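Local coordinates for peptidoglycan recognition protein-LC isoform LCx (Drosophila melanogaster, PDB 2F2L) that probably senses bacterial peptidoglycan at the surface of insect cells, its extracellular domain binding muropeptides in a groove related to that of N-acetylmuramoyl-L-alanine amidases, at residues B[62-66]-B[67-71]; B[108-112]-B[113-117]; B[129-132]-B[133-137]. One frame throughout, in Å; residues are numbered along the deposited sequence.

Interaction 1: residues B[62-66]-B[67-71]. With MLD (glcnac(beta1-4)-murnac(1,6-anhydro)-L-ala-gamma-D-glu-meso-a2pm-D-ala), chain G.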
loop_
_atom_site.group_PDB
_atom_site.type_symbol
_atom_site.label_atom_id
_atom_site.label_comp_id
_atom_site.label_asym_id
_atom_site.label_seq_id
_atom_site.Cartn_x
_atom_site.Cartn_y
_atom_site.Cartn_z
ATOM N N ASP B 62 -9.589 7.138 13.883
ATOM C CA ASP B 62 -9.313 8.212 14.852
ATOM C C ASP B 62 -7.832 8.348 15.275
ATOM O O ASP B 62 -7.441 9.309 15.944
ATOM C CB ASP B 62 -10.198 8.002 16.074
ATOM C CG ASP B 62 -11.675 8.276 15.782
ATOM O OD1 ASP B 62 -11.971 9.172 14.955
ATOM O OD2 ASP B 62 -12.531 7.613 16.413
ATOM N N HIS B 63 -7.012 7.395 14.856
ATOM C CA HIS B 63 -5.594 7.376 15.177
ATOM C C HIS B 63 -4.958 6.283 14.322
ATOM O O HIS B 63 -5.656 5.489 13.668
ATOM C CB HIS B 63 -5.392 7.056 16.680
ATOM C CG HIS B 63 -4.120 7.589 17.268
ATOM N ND1 HIS B 63 -3.061 8.023 16.502
ATOM C CD2 HIS B 63 -3.725 7.723 18.558
ATOM C CE1 HIS B 63 -2.080 8.421 17.292
ATOM N NE2 HIS B 63 -2.461 8.255 18.543
ATOM N N ILE B 64 -3.637 6.221 14.329
ATOM C CA ILE B 64 -2.952 5.057 13.779
ATOM C C ILE B 64 -3.530 3.818 14.488
ATOM O O ILE B 64 -3.821 3.844 15.694
ATOM C CB ILE B 64 -1.440 5.176 13.964
ATOM C CG1 ILE B 64 -0.698 4.176 13.091
ATOM C CG2 ILE B 64 -1.042 4.998 15.437
ATOM C CD1 ILE B 64 0.762 4.491 12.965
ATOM N N GLY B 65 -3.734 2.760 13.720
ATOM C CA GLY B 65 -4.514 1.611 14.157
ATOM C C GLY B 65 -3.795 0.695 15.120
ATOM O O GLY B 65 -4.426 0.039 15.919
ATOM N N TYR B 66 -2.473 0.657 15.055
ATOM C CA TYR B 66 -1.711 -0.266 15.890
ATOM C C TYR B 66 -1.498 0.270 17.308
ATOM O O TYR B 66 -1.515 1.470 17.550
ATOM C CB TYR B 66 -0.370 -0.586 15.238
ATOM C CG TYR B 66 -0.483 -1.092 13.802
ATOM C CD1 TYR B 66 -1.187 -2.260 13.510
ATOM C CD2 TYR B 66 0.081 -0.379 12.742
ATOM C CE1 TYR B 66 -1.303 -2.735 12.195
ATOM C CE2 TYR B 66 -0.014 -0.842 11.415
ATOM C CZ TYR B 66 -0.712 -2.014 11.153
ATOM O OH TYR B 66 -0.808 -2.484 9.872
ATOM N N ASN B 67 -1.313 -0.628 18.264
ATOM C CA ASN B 67 -0.872 -0.200 19.564
ATOM C C ASN B 67 0.609 0.157 19.515
ATOM O O ASN B 67 1.021 1.180 20.073
ATOM C CB ASN B 67 -1.198 -1.273 20.594
ATOM C CG ASN B 67 -2.669 -1.448 20.744
ATOM O OD1 ASN B 67 -3.309 -0.557 21.373
ATOM N ND2 ASN B 67 -3.189 -2.429 20.179
ATOM N N PHE B 68 1.392 -0.671 18.827
ATOM C CA PHE B 68 2.827 -0.447 18.651
ATOM C C PHE B 68 3.259 -0.896 17.264
ATOM O O PHE B 68 2.607 -1.727 16.643
ATOM C CB PHE B 68 3.652 -1.212 19.697
ATOM C CG PHE B 68 3.326 -0.859 21.116
ATOM C CD1 PHE B 68 3.955 0.211 21.742
ATOM C CD2 PHE B 68 2.388 -1.598 21.833
ATOM C CE1 PHE B 68 3.667 0.534 23.042
ATOM C CE2 PHE B 68 2.086 -1.276 23.141
ATOM C CZ PHE B 68 2.716 -0.202 23.750
ATOM N N LEU B 69 4.345 -0.318 16.760
ATOM C CA LEU B 69 4.977 -0.841 15.552
ATOM C C LEU B 69 6.443 -1.076 15.860
ATOM O O LEU B 69 6.995 -0.406 16.726
ATOM C CB LEU B 69 4.862 0.129 14.367
ATOM C CG LEU B 69 3.503 0.642 13.931
ATOM C CD1 LEU B 69 3.077 1.883 14.718
ATOM C CD2 LEU B 69 3.539 0.921 12.406
ATOM N N VAL B 70 7.067 -2.007 15.152
ATOM C CA VAL B 70 8.491 -2.351 15.361
ATOM C C VAL B 70 9.255 -2.108 14.085
ATOM O O VAL B 70 8.942 -2.715 13.045
ATOM C CB VAL B 70 8.638 -3.836 15.749
ATOM C CG1 VAL B 70 10.078 -4.162 16.086
ATOM C CG2 VAL B 70 7.726 -4.140 16.934
ATOM N N GLY B 71 10.277 -1.260 14.159
ATOM C CA GLY B 71 11.053 -0.919 12.989
ATOM C C GLY B 71 12.265 -1.801 12.782
ATOM O O GLY B 71 12.758 -2.413 13.723
HETATM C CAA MLD G . 0.695 -8.578 2.138
HETATM C CAB MLD G . -0.559 -8.442 2.988
HETATM O OAC MLD G . -0.509 -8.588 4.202
HETATM N N2 MLD G . -1.664 -8.156 2.307
HETATM C C2 MLD G . -2.986 -8.017 2.909
HETATM C C3 MLD G . -3.931 -8.928 2.122
HETATM O O3 MLD G . -3.526 -10.310 2.164
HETATM C C4 MLD G . -5.376 -8.733 2.571
HETATM O O4 MLD G . -6.193 -9.460 1.671
HETATM C C5 MLD G . -5.740 -7.247 2.490
HETATM C C6 MLD G . -7.131 -6.865 3.029
HETATM O O6 MLD G . -7.397 -5.481 2.658
HETATM O O5 MLD G . -4.828 -6.536 3.323
HETATM C C1 MLD G . -3.471 -6.581 2.824
HETATM O O1 MLD G . -2.667 -5.788 3.658
HETATM C CA4 MLD G . -2.918 -4.375 3.465
HETATM C CA5 MLD G . -2.364 -3.758 2.181
HETATM O OA5 MLD G . -1.393 -2.680 2.405
HETATM C CA6 MLD G . -3.547 -2.990 1.702
HETATM O OA6 MLD G . -3.504 -1.792 2.452
HETATM C CA1 MLD G . -2.209 -1.738 3.121
HETATM C CA2 MLD G . -2.404 -2.208 4.571
HETATM N NAD MLD G . -1.379 -1.587 5.437
HETATM C CAE MLD G . -1.680 -0.873 6.507
HETATM C CAF MLD G . -0.481 -0.313 7.244
HETATM O OAG MLD G . -2.827 -0.675 6.909
HETATM C CA3 MLD G . -2.278 -3.726 4.682
HETATM O OAH MLD G . -2.948 -4.248 5.883
HETATM C CAI MLD G . -2.055 -4.529 6.989
HETATM C CAJ MLD G . -1.535 -5.947 6.969
HETATM C CAL MLD G . -2.813 -4.308 8.315
HETATM O OAM MLD G . -2.216 -4.572 9.353
HETATM N N MLD G . -4.057 -3.831 8.281
HETATM C CA MLD G . -4.860 -3.545 9.477
HETATM C CB MLD G . -4.547 -2.093 9.853
HETATM C C MLD G . -6.339 -3.648 9.066
HETATM O O MLD G . -6.755 -3.022 8.088
HETATM N NAN MLD G . -7.070 -4.465 9.820
HETATM C CAO MLD G . -8.504 -4.738 9.636
HETATM C CAP MLD G . -8.797 -6.273 9.671
HETATM O OBA MLD G . -9.964 -6.588 9.920
HETATM O OAQ MLD G . -7.873 -7.102 9.491
HETATM C CBB MLD G . -9.270 -4.171 10.826
HETATM C CBC MLD G . -9.296 -2.654 10.911
HETATM C CBD MLD G . -10.175 -2.241 12.105
HETATM O OBE MLD G . -10.349 -2.990 13.067
HETATM N NBF MLD G . -10.718 -1.046 12.013
HETATM C CBG MLD G . -11.582 -0.499 13.067
HETATM C CBH MLD G . -12.904 -1.291 13.122
HETATM O OBI MLD G . -13.507 -1.591 12.093
HETATM N NBJ MLD G . -13.299 -1.647 14.343
HETATM C CBK MLD G . -14.547 -2.390 14.623
HETATM C CBL MLD G . -15.379 -1.570 15.616
HETATM C CBM MLD G . -14.320 -3.790 15.234
HETATM O OBO MLD G . -13.255 -3.999 15.871
HETATM O OBN MLD G . -15.246 -4.622 15.061
HETATM C CBP MLD G . -11.811 0.995 12.785
HETATM C CBQ MLD G . -12.367 1.736 14.014
HETATM C CBR MLD G . -12.441 3.244 13.762
HETATM C CBS MLD G . -12.447 4.070 15.050
HETATM C CBT MLD G . -11.045 4.048 15.675
HETATM O OBV MLD G . -10.171 4.723 15.106
HETATM O OBU MLD G . -10.880 3.366 16.707
HETATM N NBW MLD G . -13.426 3.514 15.992
#
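The Tyr66 ring and the side chain of Leu69 meet at about a right angle, with Tyr66 CD2 3.7 Å from Leu69 CD2. The second branch of Leu69 serves another neighbour: its CD1 lies 3.9 Å from Ile64 CD1. Ile64 reaches that methyl by setting CG1 opposite its own backbone N (chi1 -165°), and it also packs on Val48 and Val51 of helix 41-58. A forked leucine suits this place because one methyl meets the tyrosine while the other joins the helix-facing core. Strand 68-70 belongs to the central mixed sheet of the peptidoglycan-recognition fold, related to N-acetylmuramoyl-L-alanine amidases, and the loop before it lines the muropeptide groove.

The polar contacts are to the ligand. Tyr66 OH donates to MLD OAM at 2.6 Å; this acceptor is the carbonyl oxygen of the lactyl group that leads into the peptide stem, and it lies in the plane of the ring, at its edge. Tyrosine combines a flat apolar body for the core with a hydroxyl at the groove, and its ring also meets His55 edge to face. Farther along the stem, Asp62 N gives a nearly straight bond (169°) to MLD OBV at 2.8 Å. That oxygen belongs to the carboxylate at the distal end of the diaminopimelate side chain, and the donor is a main-chain N-H.

Interaction 2: residues B[108-112]-B[113-117]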
loop_
_atom_site.group_PDB
_atom_site.type_symbol
_atom_site.label_atom_id
_atom_site.label_comp_id
_atom_site.label_asym_id
_atom_site.label_seq_id
_atom_site.Cartn_x
_atom_site.Cartn_y
_atom_site.Cartn_z
ATOM N N ARG B 108 10.621 -12.622 2.898
ATOM C CA ARG B 108 11.831 -12.156 3.556
ATOM C C ARG B 108 11.571 -12.152 5.066
ATOM O O ARG B 108 10.500 -11.761 5.495
ATOM C CB ARG B 108 12.116 -10.739 3.057
ATOM C CG ARG B 108 13.372 -10.072 3.581
ATOM C CD ARG B 108 13.671 -8.791 2.762
ATOM N NE ARG B 108 14.646 -7.933 3.433
ATOM C CZ ARG B 108 15.118 -6.795 2.933
ATOM N NH1 ARG B 108 14.712 -6.360 1.742
ATOM N NH2 ARG B 108 16.005 -6.092 3.630
ATOM N N LYS B 109 12.546 -12.587 5.859
ATOM C CA LYS B 109 12.400 -12.625 7.313
ATOM C C LYS B 109 12.585 -11.245 7.897
ATOM O O LYS B 109 13.334 -10.448 7.368
ATOM C CB LYS B 109 13.447 -13.531 7.964
ATOM C CG LYS B 109 13.477 -14.943 7.458
ATOM C CD LYS B 109 14.403 -15.743 8.321
ATOM C CE LYS B 109 14.928 -16.936 7.611
ATOM N NZ LYS B 109 13.847 -17.890 7.422
ATOM N N PRO B 110 11.941 -10.970 9.025
ATOM C CA PRO B 110 12.279 -9.747 9.743
ATOM C C PRO B 110 13.717 -9.841 10.259
ATOM O O PRO B 110 14.239 -10.945 10.464
ATOM C CB PRO B 110 11.282 -9.740 10.906
ATOM C CG PRO B 110 10.971 -11.179 11.108
ATOM C CD PRO B 110 10.922 -11.761 9.741
ATOM N N ASN B 111 14.358 -8.708 10.462
ATOM C CA ASN B 111 15.763 -8.721 10.839
ATOM C C ASN B 111 15.994 -8.935 12.343
ATOM O O ASN B 111 15.059 -8.921 13.161
ATOM C CB ASN B 111 16.503 -7.498 10.263
ATOM C CG ASN B 111 16.230 -6.210 11.006
ATOM O OD1 ASN B 111 15.990 -6.196 12.217
ATOM N ND2 ASN B 111 16.317 -5.107 10.288
ATOM N N GLU B 112 17.244 -9.199 12.685
ATOM C CA GLU B 112 17.632 -9.543 14.049
ATOM C C GLU B 112 17.165 -8.504 15.094
ATOM O O GLU B 112 16.654 -8.859 16.170
ATOM C CB GLU B 112 19.130 -9.718 14.074
ATOM C CG GLU B 112 19.772 -9.842 15.447
ATOM C CD GLU B 112 21.274 -9.930 15.360
ATOM O OE1 GLU B 112 21.947 -9.511 16.321
ATOM O OE2 GLU B 112 21.785 -10.438 14.335
ATOM N N ARG B 113 17.329 -7.232 14.759
ATOM C CA ARG B 113 16.972 -6.133 15.664
ATOM C C ARG B 113 15.475 -5.991 15.843
ATOM O O ARG B 113 14.991 -5.730 16.950
ATOM C CB ARG B 113 17.603 -4.816 15.173
ATOM C CG ARG B 113 19.036 -4.694 15.603
ATOM C CD ARG B 113 19.872 -3.795 14.720
ATOM N NE ARG B 113 19.525 -2.389 14.852
ATOM C CZ ARG B 113 20.367 -1.376 15.081
ATOM N NH1 ARG B 113 21.676 -1.549 15.245
ATOM N NH2 ARG B 113 19.866 -0.147 15.131
ATOM N N GLN B 114 14.735 -6.215 14.762
ATOM C CA GLN B 114 13.279 -6.123 14.784
ATOM C C GLN B 114 12.683 -7.214 15.676
ATOM O O GLN B 114 11.777 -6.961 16.515
ATOM C CB GLN B 114 12.761 -6.236 13.348
ATOM C CG GLN B 114 11.523 -5.504 13.046
ATOM C CD GLN B 114 11.167 -5.526 11.580
ATOM O OE1 GLN B 114 11.729 -6.287 10.799
ATOM N NE2 GLN B 114 10.200 -4.690 11.201
ATOM N N LEU B 115 13.196 -8.431 15.527
ATOM C CA LEU B 115 12.745 -9.551 16.351
ATOM C C LEU B 115 13.096 -9.318 17.828
ATOM O O LEU B 115 12.263 -9.506 18.708
ATOM C CB LEU B 115 13.349 -10.861 15.841
ATOM C CG LEU B 115 12.782 -11.360 14.514
ATOM C CD1 LEU B 115 13.633 -12.485 13.932
ATOM C CD2 LEU B 115 11.323 -11.820 14.660
ATOM N N GLU B 116 14.321 -8.872 18.090
ATOM C CA GLU B 116 14.745 -8.536 19.451
ATOM C C GLU B 116 13.854 -7.452 20.086
ATOM O O GLU B 116 13.426 -7.591 21.243
ATOM C CB GLU B 116 16.230 -8.143 19.472
ATOM C CG GLU B 116 17.174 -9.368 19.375
ATOM C CD GLU B 116 18.636 -9.017 19.223
ATOM O OE1 GLU B 116 18.979 -7.822 19.051
ATOM O OE2 GLU B 116 19.454 -9.964 19.269
ATOM N N ALA B 117 13.543 -6.401 19.330
ATOM C CA ALA B 117 12.666 -5.317 19.827
ATOM C C ALA B 117 11.281 -5.831 20.238
ATOM O O ALA B 117 10.755 -5.465 21.282
ATOM C CB ALA B 117 12.517 -4.229 18.783
HETATM O O HOH W 1 13.339 -6.041 8.764
HETATM O O HOH W 2 21.499 -7.075 17.249
#
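Asn111 OD1 accepts from Gln114 N at 2.8 Å, with the donor almost in line with the amide C=O. The torsion that allows this places Asn111 CG between its backbone N and carbonyl carbon (chi1 76°), turning the amide back over the start of the helix. The backbone adds its own bonds, Leu115 N to Asn111 O at 3.1 Å and Glu116 N to Glu112 O at 3.0 Å. Asn111 is therefore the N-cap of helix 112-127: a short side chain with a carbonyl oxygen supplies an acceptor where no preceding turn can, while its ND2 binds Gly72 O.

The Gln114 side chain runs back toward the cap. A water receives a weak bond from Asn111 N and donates to Gln114 OE1 at 2.6 Å, a weak, water-mediated counterpart of the return bond of a capping box. The other end of this buried amide, NE2, is taken by Val70 O and Ile102 O. Arg113 turns outward to Asp73 O and to a citrate that probably comes from the crystallisation liquor.

On the exposed side Glu112 and Glu116 run side by side, with Glu112 OE1 3.9 Å from Glu116 OE2 and the carboxylate planes 72° from each other. A second water donates to both acids, probably easing the repulsion, and the helix N-terminus would probably favour a negative charge on Glu112 in particular. On the inner side Pro110 CG packs 3.6 Å from Leu115 CD2, and both residues rest on Phe101 and on Ile156 of helix 151-157. Proline fits the extended approach to the cap, presenting a compact apolar ring.

Interaction 3: residues B[129-132]-B[133-137]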
loop_
_atom_site.group_PDB
_atom_site.type_symbol
_atom_site.label_atom_id
_atom_site.label_comp_id
_atom_site.label_asym_id
_atom_site.label_seq_id
_atom_site.Cartn_x
_atom_site.Cartn_y
_atom_site.Cartn_z
ATOM N N LYS B 129 2.417 -5.366 33.758
ATOM C CA LYS B 129 1.043 -5.838 33.947
ATOM C C LYS B 129 0.051 -5.308 32.906
ATOM O O LYS B 129 -1.149 -5.229 33.177
ATOM C CB LYS B 129 0.532 -5.487 35.349
ATOM C CG LYS B 129 0.635 -6.596 36.336
ATOM C CD LYS B 129 2.054 -6.871 36.757
ATOM C CE LYS B 129 2.081 -7.497 38.142
ATOM N NZ LYS B 129 3.103 -8.573 38.198
ATOM N N LYS B 130 0.542 -4.942 31.724
ATOM C CA LYS B 130 -0.345 -4.580 30.628
ATOM C C LYS B 130 -0.827 -5.853 29.966
ATOM O O LYS B 130 -1.948 -5.903 29.452
ATOM C CB LYS B 130 0.351 -3.679 29.608
ATOM C CG LYS B 130 0.935 -2.402 30.199
ATOM C CD LYS B 130 -0.136 -1.470 30.788
ATOM C CE LYS B 130 0.484 -0.153 31.214
ATOM N NZ LYS B 130 -0.525 0.938 31.418
ATOM N N LEU B 131 0.031 -6.877 29.994
ATOM C CA LEU B 131 -0.280 -8.196 29.466
ATOM C C LEU B 131 -0.281 -9.223 30.592
ATOM O O LEU B 131 0.520 -9.141 31.496
ATOM C CB LEU B 131 0.774 -8.631 28.437
ATOM C CG LEU B 131 0.883 -7.904 27.097
ATOM C CD1 LEU B 131 2.116 -8.425 26.319
ATOM C CD2 LEU B 131 -0.370 -8.092 26.292
ATOM N N THR B 132 -1.155 -10.217 30.496
ATOM C CA THR B 132 -1.114 -11.348 31.400
ATOM C C THR B 132 0.196 -12.115 31.220
ATOM O O THR B 132 0.824 -12.066 30.148
ATOM C CB THR B 132 -2.249 -12.324 31.127
ATOM O OG1 THR B 132 -2.216 -12.699 29.743
ATOM C CG2 THR B 132 -3.600 -11.705 31.467
ATOM N N THR B 133 0.582 -12.821 32.280
ATOM C CA THR B 133 1.742 -13.705 32.282
ATOM C C THR B 133 1.585 -14.825 31.241
ATOM O O THR B 133 2.566 -15.238 30.625
ATOM C CB THR B 133 1.951 -14.310 33.705
ATOM O OG1 THR B 133 2.304 -13.261 34.625
ATOM C CG2 THR B 133 3.042 -15.362 33.708
ATOM N N ASN B 134 0.353 -15.292 31.024
ATOM C CA ASN B 134 0.091 -16.346 30.031
ATOM C C ASN B 134 -0.683 -15.865 28.782
ATOM O O ASN B 134 -1.568 -16.576 28.269
ATOM C CB ASN B 134 -0.629 -17.526 30.701
ATOM C CG ASN B 134 -1.922 -17.114 31.403
ATOM O OD1 ASN B 134 -2.212 -15.922 31.573
ATOM N ND2 ASN B 134 -2.702 -18.108 31.824
ATOM N N TYR B 135 -0.333 -14.682 28.280
ATOM C CA TYR B 135 -1.015 -14.109 27.118
ATOM C C TYR B 135 -0.878 -15.017 25.905
ATOM O O TYR B 135 0.142 -15.691 25.731
ATOM C CB TYR B 135 -0.486 -12.710 26.791
ATOM C CG TYR B 135 0.924 -12.696 26.246
ATOM C CD1 TYR B 135 1.170 -12.889 24.878
ATOM C CD2 TYR B 135 2.017 -12.496 27.086
ATOM C CE1 TYR B 135 2.475 -12.888 24.369
ATOM C CE2 TYR B 135 3.322 -12.492 26.584
ATOM C CZ TYR B 135 3.541 -12.686 25.223
ATOM O OH TYR B 135 4.824 -12.693 24.730
ATOM N N ARG B 136 -1.927 -15.049 25.091
ATOM C CA ARG B 136 -1.928 -15.803 23.840
ATOM C C ARG B 136 -1.519 -14.880 22.680
ATOM O O ARG B 136 -2.001 -13.748 22.581
ATOM C CB ARG B 136 -3.307 -16.427 23.601
ATOM C CG ARG B 136 -3.675 -17.476 24.654
ATOM C CD ARG B 136 -4.857 -18.329 24.230
ATOM N NE ARG B 136 -5.517 -18.987 25.363
ATOM C CZ ARG B 136 -6.399 -19.984 25.258
ATOM N NH1 ARG B 136 -6.739 -20.467 24.069
ATOM N NH2 ARG B 136 -6.947 -20.508 26.349
ATOM N N LEU B 137 -0.595 -15.361 21.841
ATOM C CA LEU B 137 -0.104 -14.585 20.706
ATOM C C LEU B 137 -0.595 -15.212 19.407
ATOM O O LEU B 137 -0.545 -16.440 19.255
ATOM C CB LEU B 137 1.419 -14.504 20.724
ATOM C CG LEU B 137 2.013 -13.631 19.608
ATOM C CD1 LEU B 137 3.176 -12.824 20.103
ATOM C CD2 LEU B 137 2.422 -14.492 18.413
#
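Leu131 is the first residue of 129-132 to reach the second segment, and it does so with a methyl: its CD1 sits over one face of the Tyr135 ring, displaced toward the rim and 4.1 Å from Tyr135 CD2. The chain arrives there from helix 112-127, whose C-terminus closes in a Schellman motif with Lys129 at positive phi (67°). Lys130 then sends its amine to a salt bridge with Asp83. Leucine suits position 131 because its branched end packs against Leu122 of helix 112-127, Val28 of strand 25-32 and the tyrosine ring.

Thr132 follows and makes the turn. Its carbonyl oxygen opens a type I beta turn that runs through Thr133 and Asn134, with a weak bond from Tyr135 N to Thr132 O at 3.4 Å. The same oxygen, Thr132 O, lies at the edge of the tyrosine ring, in its plane, only 3.3 Å from Tyr135 CD2. The ring reaches this position because Tyr135 CG stands between its own backbone N and carbonyl carbon (chi1 70°), which swings it back toward Thr132. On the side-chain side, Thr132 OG1 is 3.1 Å from Tyr135 N, but the angle is too poor for a bond. Thr132 CB meets Asn134 OD1 at 3.6 Å. Small polar residues suit the exposed corner at 133 and 134, where the chain changes direction into strand 135-139.

Tyr135 is buried against Leu122 and Val126 and stacks with His162. One weak turn bond would hardly fix the corner alone; the aromatic anchor beneath it, together with backbone bonds from Thr132 and Arg136 to strand 25-32, probably sets its shape.

How the interactions relate
Of the three, interaction 1 touches the bound muropeptide; the other two belong to the framework around the groove. Interactions 1 and 2 have centres 18 Å apart but meet directly: a probable hydrogen bond joins Val70 O to Gln114 NE2 at 3.0 Å, and Val70 CG1 packs 3.6 Å from Ala117 CB, so the strand after the ligand-binding loop is joined to the first turns of helix 112-127. The Gln114 side chain remains about 12 Å from the ligand. Interaction 3 lies beyond the far end of that helix, its centre 19 Å from interaction 1 and 21 Å from interaction 2, with nearest atoms about 7 and 10 Å away. It shares the central sheet with interaction 1.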